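PDB 3G7Q: valine-pyruvate aminotransferase from Salmonella typhimurium, which catalyses the pyridoxal 5'-phosphate-dependent transfer of an amino group from L-valine to pyruvate, probably yielding 3-methyl-2-oxobutanoate and L-alanine. Local coordinates for residues G39-F51 against L300-Y312. Sequence-based numbering, arbitrary orientation.
Sequences GNPAHIPAMQDYF and LRLSETVIKPFYY. With EDO (1,2-ethanediol), chain E.
An apolar helix-helix interface, extended by the loop leading into helix 45-61, joins I44, M47 and Y50 to L302, V306, I307, F310 and Y311 of the long helix 299-325. I44, the N-cap residue, lays CG1 over the centre of the F310 ring, a CH-pi contact 3.6 Å from the centroid and 10° off the ring normal. With CG1 beside the backbone N (chi1 -58°) and the chain extended beyond it, CD1 continues to the base of that ring, 3.6 Å from F310 CG, and also touches Y311 CE2. A42 CB meets F310 CE1 obliquely at 3.5 Å. In the first turn of the helix, M47, a selenomethionine, curls through chi2 and chi3, so that SE packs 3.7 Å from V306 CG1 while CE reaches L302 CD1 and I307 CD1. In this aminotransferase of the class I and II family, the contact brings the N-terminal part of the chain against a helix distant in sequence; the axes of 45-51 and 300-312 run roughly antiparallel, 146° apart and 10.0 Å at closest approach. Helix 299-325 widens into a pi-type turn at 303-307, where L302 O accepts from the backbone N of both V306 and I307. At the far end, L302 CD1 sits over the centre of the Y50 ring, 3.6 Å from its centroid, while Y50 OH hydrogen-bonds D298 OD2 and R301 NH2 forms a salt bridge with D298 OD1. A single hydrogen bond ties the loop across the contact: A42 N donates to Y311 OH (2.9 Å), approaching near the plane of the tyrosine ring, with P41 CB packed against the same oxygen.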
loop_
_atom_site.group_PDB
_atom_site.type_symbol
_atom_site.label_atom_id
_atom_site.label_comp_id
_atom_site.label_asym_id
_atom_site.label_seq_id
_atom_site.Cartn_x
_atom_site.Cartn_y
_atom_site.Cartn_z
ATOM N N GLY A 39 -1.221 5.100 18.111
ATOM C CA GLY A 39 -1.730 6.230 17.387
ATOM C C GLY A 39 -3.098 5.977 16.802
ATOM O O GLY A 39 -3.492 6.647 15.845
ATOM N N ASN A 40 -3.845 5.044 17.370
ATOM C CA ASN A 40 -5.186 4.815 16.847
ATOM C C ASN A 40 -6.243 5.759 17.387
ATOM O O ASN A 40 -6.217 6.151 18.553
ATOM C CB ASN A 40 -5.589 3.391 17.100
ATOM C CG ASN A 40 -4.740 2.412 16.293
ATOM O OD1 ASN A 40 -4.328 2.701 15.148
ATOM N ND2 ASN A 40 -4.490 1.269 16.872
ATOM N N PRO A 41 -7.219 6.095 16.543
ATOM C CA PRO A 41 -8.278 6.963 16.996
ATOM C C PRO A 41 -9.250 6.245 17.928
ATOM O O PRO A 41 -9.165 5.017 18.155
ATOM C CB PRO A 41 -8.978 7.378 15.682
ATOM C CG PRO A 41 -8.710 6.272 14.749
ATOM C CD PRO A 41 -7.364 5.710 15.125
ATOM N N ALA A 42 -10.164 7.017 18.467
ATOM C CA ALA A 42 -11.187 6.500 19.343
ATOM C C ALA A 42 -12.291 5.795 18.587
ATOM O O ALA A 42 -12.419 5.940 17.378
ATOM C CB ALA A 42 -11.784 7.680 20.141
ATOM N N HIS A 43 -13.057 4.976 19.303
ATOM C CA HIS A 43 -14.276 4.388 18.762
ATOM C C HIS A 43 -15.435 5.203 19.321
ATOM O O HIS A 43 -15.925 4.927 20.409
ATOM C CB HIS A 43 -14.414 2.930 19.156
ATOM C CG HIS A 43 -13.320 2.085 18.618
ATOM N ND1 HIS A 43 -13.314 1.634 17.317
ATOM C CD2 HIS A 43 -12.180 1.635 19.188
ATOM C CE1 HIS A 43 -12.221 0.918 17.118
ATOM N NE2 HIS A 43 -11.517 0.902 18.235
ATOM N N ILE A 44 -15.877 6.199 18.563
ATOM C CA ILE A 44 -16.918 7.096 19.018
ATOM C C ILE A 44 -18.225 6.411 18.751
ATOM O O ILE A 44 -18.523 6.066 17.585
ATOM C CB ILE A 44 -16.834 8.472 18.319
ATOM C CG1 ILE A 44 -15.454 9.104 18.562
ATOM C CG2 ILE A 44 -17.997 9.354 18.760
ATOM C CD1 ILE A 44 -15.201 10.450 17.818
ATOM N N PRO A 45 -19.026 6.172 19.812
ATOM C CA PRO A 45 -20.300 5.446 19.584
ATOM C C PRO A 45 -21.164 5.958 18.439
ATOM O O PRO A 45 -21.631 5.148 17.638
ATOM C CB PRO A 45 -21.012 5.577 20.935
ATOM C CG PRO A 45 -19.897 5.642 21.910
ATOM C CD PRO A 45 -18.832 6.470 21.245
ATOM N N ALA A 46 -21.343 7.282 18.333
ATOM C CA ALA A 46 -22.140 7.862 17.267
ATOM C C ALA A 46 -21.541 7.582 15.892
ATOM O O ALA A 46 -22.284 7.386 14.903
ATOM C CB ALA A 46 -22.327 9.392 17.485
HETATM N N MSE A 47 -20.214 7.552 15.813
HETATM C CA MSE A 47 -19.527 7.252 14.535
HETATM C C MSE A 47 -19.656 5.777 14.186
HETATM O O MSE A 47 -19.878 5.439 13.018
HETATM C CB MSE A 47 -18.063 7.694 14.558
HETATM C CG MSE A 47 -17.884 9.200 14.674
HETATM SE SE MSE A 47 -18.693 10.230 13.239
HETATM C CE MSE A 47 -17.686 9.483 11.755
ATOM N N GLN A 48 -19.537 4.899 15.171
ATOM C CA GLN A 48 -19.694 3.463 14.894
ATOM C C GLN A 48 -21.102 3.185 14.387
ATOM O O GLN A 48 -21.289 2.425 13.425
ATOM C CB GLN A 48 -19.374 2.646 16.132
ATOM C CG GLN A 48 -17.918 2.780 16.631
ATOM C CD GLN A 48 -16.850 2.218 15.687
ATOM O OE1 GLN A 48 -15.660 2.490 15.857
ATOM N NE2 GLN A 48 -17.266 1.410 14.712
ATOM N N ASP A 49 -22.098 3.841 14.987
ATOM C CA ASP A 49 -23.479 3.691 14.532
ATOM C C ASP A 49 -23.633 4.214 13.101
ATOM O O ASP A 49 -24.268 3.571 12.263
ATOM C CB ASP A 49 -24.453 4.464 15.448
ATOM C CG ASP A 49 -24.557 3.876 16.850
ATOM O OD1 ASP A 49 -24.122 2.724 17.092
ATOM O OD2 ASP A 49 -25.107 4.588 17.723
ATOM N N TYR A 50 -23.054 5.381 12.831
ATOM C CA TYR A 50 -23.089 5.961 11.497
ATOM C C TYR A 50 -22.475 5.010 10.470
ATOM O O TYR A 50 -23.084 4.732 9.455
ATOM C CB TYR A 50 -22.331 7.297 11.446
ATOM C CG TYR A 50 -22.318 7.857 10.053
ATOM C CD1 TYR A 50 -23.380 8.634 9.579
ATOM C CD2 TYR A 50 -21.258 7.585 9.189
ATOM C CE1 TYR A 50 -23.376 9.126 8.286
ATOM C CE2 TYR A 50 -21.260 8.052 7.898
ATOM C CZ TYR A 50 -22.304 8.828 7.448
ATOM O OH TYR A 50 -22.274 9.294 6.158
ATOM N N PHE A 51 -21.266 4.516 10.733
ATOM C CA PHE A 51 -20.622 3.595 9.776
ATOM C C PHE A 51 -21.396 2.296 9.590
ATOM O O PHE A 51 -21.445 1.749 8.474
ATOM C CB PHE A 51 -19.189 3.288 10.180
ATOM C CG PHE A 51 -18.256 4.498 10.143
ATOM C CD1 PHE A 51 -18.185 5.326 9.027
ATOM C CD2 PHE A 51 -17.383 4.739 11.178
ATOM C CE1 PHE A 51 -17.307 6.414 8.995
ATOM C CE2 PHE A 51 -16.511 5.851 11.146
ATOM C CZ PHE A 51 -16.492 6.683 10.052
ATOM N N LEU A 300 -18.036 16.700 6.311
ATOM C CA LEU A 300 -17.726 17.873 7.109
ATOM C C LEU A 300 -18.583 17.954 8.374
ATOM O O LEU A 300 -18.084 18.293 9.453
ATOM C CB LEU A 300 -17.874 19.161 6.252
ATOM C CG LEU A 300 -16.669 19.523 5.357
ATOM C CD1 LEU A 300 -16.150 18.344 4.575
ATOM C CD2 LEU A 300 -16.974 20.703 4.409
ATOM N N ARG A 301 -19.880 17.636 8.260
ATOM C CA ARG A 301 -20.785 17.696 9.409
ATOM C C ARG A 301 -20.316 16.812 10.570
ATOM O O ARG A 301 -20.334 17.207 11.756
ATOM C CB ARG A 301 -22.193 17.234 8.980
ATOM C CG ARG A 301 -23.230 17.192 10.107
ATOM C CD ARG A 301 -24.626 16.773 9.610
ATOM N NE ARG A 301 -24.683 15.385 9.158
ATOM C CZ ARG A 301 -24.813 14.335 9.972
ATOM N NH1 ARG A 301 -24.888 14.490 11.285
ATOM N NH2 ARG A 301 -24.868 13.110 9.476
ATOM N N LEU A 302 -19.932 15.598 10.230
ATOM C CA LEU A 302 -19.522 14.638 11.254
ATOM C C LEU A 302 -18.211 15.082 11.881
ATOM O O LEU A 302 -18.049 15.000 13.102
ATOM C CB LEU A 302 -19.412 13.244 10.667
ATOM C CG LEU A 302 -20.742 12.572 10.310
ATOM C CD1 LEU A 302 -20.431 11.238 9.601
ATOM C CD2 LEU A 302 -21.662 12.399 11.542
ATOM N N SER A 303 -17.295 15.584 11.054
ATOM C CA SER A 303 -16.033 16.099 11.585
ATOM C C SER A 303 -16.271 17.221 12.580
ATOM O O SER A 303 -15.713 17.245 13.689
ATOM C CB SER A 303 -15.150 16.592 10.429
ATOM O OG SER A 303 -14.781 15.511 9.552
ATOM N N GLU A 304 -17.110 18.190 12.214
ATOM C CA GLU A 304 -17.302 19.352 13.087
ATOM C C GLU A 304 -18.230 19.120 14.273
ATOM O O GLU A 304 -17.980 19.669 15.356
ATOM C CB GLU A 304 -17.798 20.581 12.275
ATOM C CG GLU A 304 -17.993 21.916 13.074
ATOM C CD GLU A 304 -16.690 22.633 13.579
ATOM O OE1 GLU A 304 -15.624 22.527 12.950
ATOM O OE2 GLU A 304 -16.739 23.336 14.615
ATOM N N THR A 305 -19.274 18.306 14.103
ATOM C CA THR A 305 -20.287 18.168 15.162
ATOM C C THR A 305 -20.245 16.908 16.005
ATOM O O THR A 305 -20.884 16.849 17.049
ATOM C CB THR A 305 -21.689 18.289 14.534
ATOM O OG1 THR A 305 -21.974 17.138 13.756
ATOM C CG2 THR A 305 -21.768 19.540 13.644
ATOM N N VAL A 306 -19.485 15.917 15.581
ATOM C CA VAL A 306 -19.413 14.661 16.333
ATOM C C VAL A 306 -17.976 14.360 16.762
ATOM O O VAL A 306 -17.685 14.182 17.949
ATOM C CB VAL A 306 -19.970 13.489 15.504
ATOM C CG1 VAL A 306 -19.762 12.145 16.238
ATOM C CG2 VAL A 306 -21.454 13.712 15.179
ATOM N N ILE A 307 -17.077 14.344 15.788
ATOM C CA ILE A 307 -15.681 14.028 16.053
ATOM C C ILE A 307 -14.969 15.092 16.897
ATOM O O ILE A 307 -14.470 14.779 17.980
ATOM C CB ILE A 307 -14.921 13.789 14.734
ATOM C CG1 ILE A 307 -15.483 12.545 14.015
ATOM C CG2 ILE A 307 -13.421 13.623 14.993
ATOM C CD1 ILE A 307 -14.915 12.305 12.625
ATOM N N LYS A 308 -14.912 16.329 16.422
ATOM C CA LYS A 308 -14.188 17.347 17.170
ATOM C C LYS A 308 -14.657 17.468 18.641
ATOM O O LYS A 308 -13.836 17.464 19.548
ATOM C CB LYS A 308 -14.295 18.707 16.464
ATOM C CG LYS A 308 -13.616 19.833 17.222
ATOM C CD LYS A 308 -13.680 21.129 16.438
ATOM C CE LYS A 308 -13.407 22.324 17.329
ATOM N NZ LYS A 308 -13.403 23.617 16.564
ATOM N N PRO A 309 -15.969 17.590 18.884
ATOM C CA PRO A 309 -16.374 17.731 20.302
ATOM C C PRO A 309 -16.046 16.543 21.198
ATOM O O PRO A 309 -15.811 16.719 22.400
ATOM C CB PRO A 309 -17.888 17.935 20.237
ATOM C CG PRO A 309 -18.213 18.107 18.841
ATOM C CD PRO A 309 -17.131 17.657 17.982
ATOM N N PHE A 310 -16.094 15.341 20.636
ATOM C CA PHE A 310 -15.734 14.148 21.378
ATOM C C PHE A 310 -14.295 14.242 21.867
ATOM O O PHE A 310 -14.026 14.025 23.044
ATOM C CB PHE A 310 -15.889 12.885 20.521
ATOM C CG PHE A 310 -15.400 11.628 21.212
ATOM C CD1 PHE A 310 -14.067 11.249 21.155
ATOM C CD2 PHE A 310 -16.298 10.833 21.900
ATOM C CE1 PHE A 310 -13.647 10.072 21.817
ATOM C CE2 PHE A 310 -15.880 9.692 22.535
ATOM C CZ PHE A 310 -14.562 9.325 22.489
ATOM N N TYR A 311 -13.357 14.529 20.961
ATOM C CA TYR A 311 -11.956 14.599 21.348
ATOM C C TYR A 311 -11.661 15.795 22.246
ATOM O O TYR A 311 -10.825 15.710 23.109
ATOM C CB TYR A 311 -11.063 14.644 20.110
ATOM C CG TYR A 311 -10.958 13.308 19.377
ATOM C CD1 TYR A 311 -10.119 12.321 19.835
ATOM C CD2 TYR A 311 -11.687 13.053 18.214
ATOM C CE1 TYR A 311 -10.005 11.140 19.176
ATOM C CE2 TYR A 311 -11.577 11.837 17.534
ATOM C CZ TYR A 311 -10.750 10.884 18.031
ATOM O OH TYR A 311 -10.593 9.668 17.401
ATOM N N TYR A 312 -12.325 16.918 22.016
ATOM C CA TYR A 312 -12.095 18.104 22.844
ATOM C C TYR A 312 -12.474 17.796 24.300
ATOM O O TYR A 312 -11.726 18.092 25.249
ATOM C CB TYR A 312 -12.874 19.270 22.295
ATOM C CG TYR A 312 -12.660 20.543 23.088
ATOM C CD1 TYR A 312 -11.418 21.158 23.115
ATOM C CD2 TYR A 312 -13.686 21.094 23.799
ATOM C CE1 TYR A 312 -11.217 22.337 23.847
ATOM C CE2 TYR A 312 -13.493 22.258 24.526
ATOM C CZ TYR A 312 -12.258 22.866 24.529
ATOM O OH TYR A 312 -12.098 24.029 25.253
HETATM C C1 EDO E . -12.408 24.990 19.948
HETATM O O1 EDO E . -12.097 24.935 18.518
HETATM C C2 EDO E . -12.751 23.615 20.550
HETATM O O2 EDO E . -14.197 23.512 20.709
#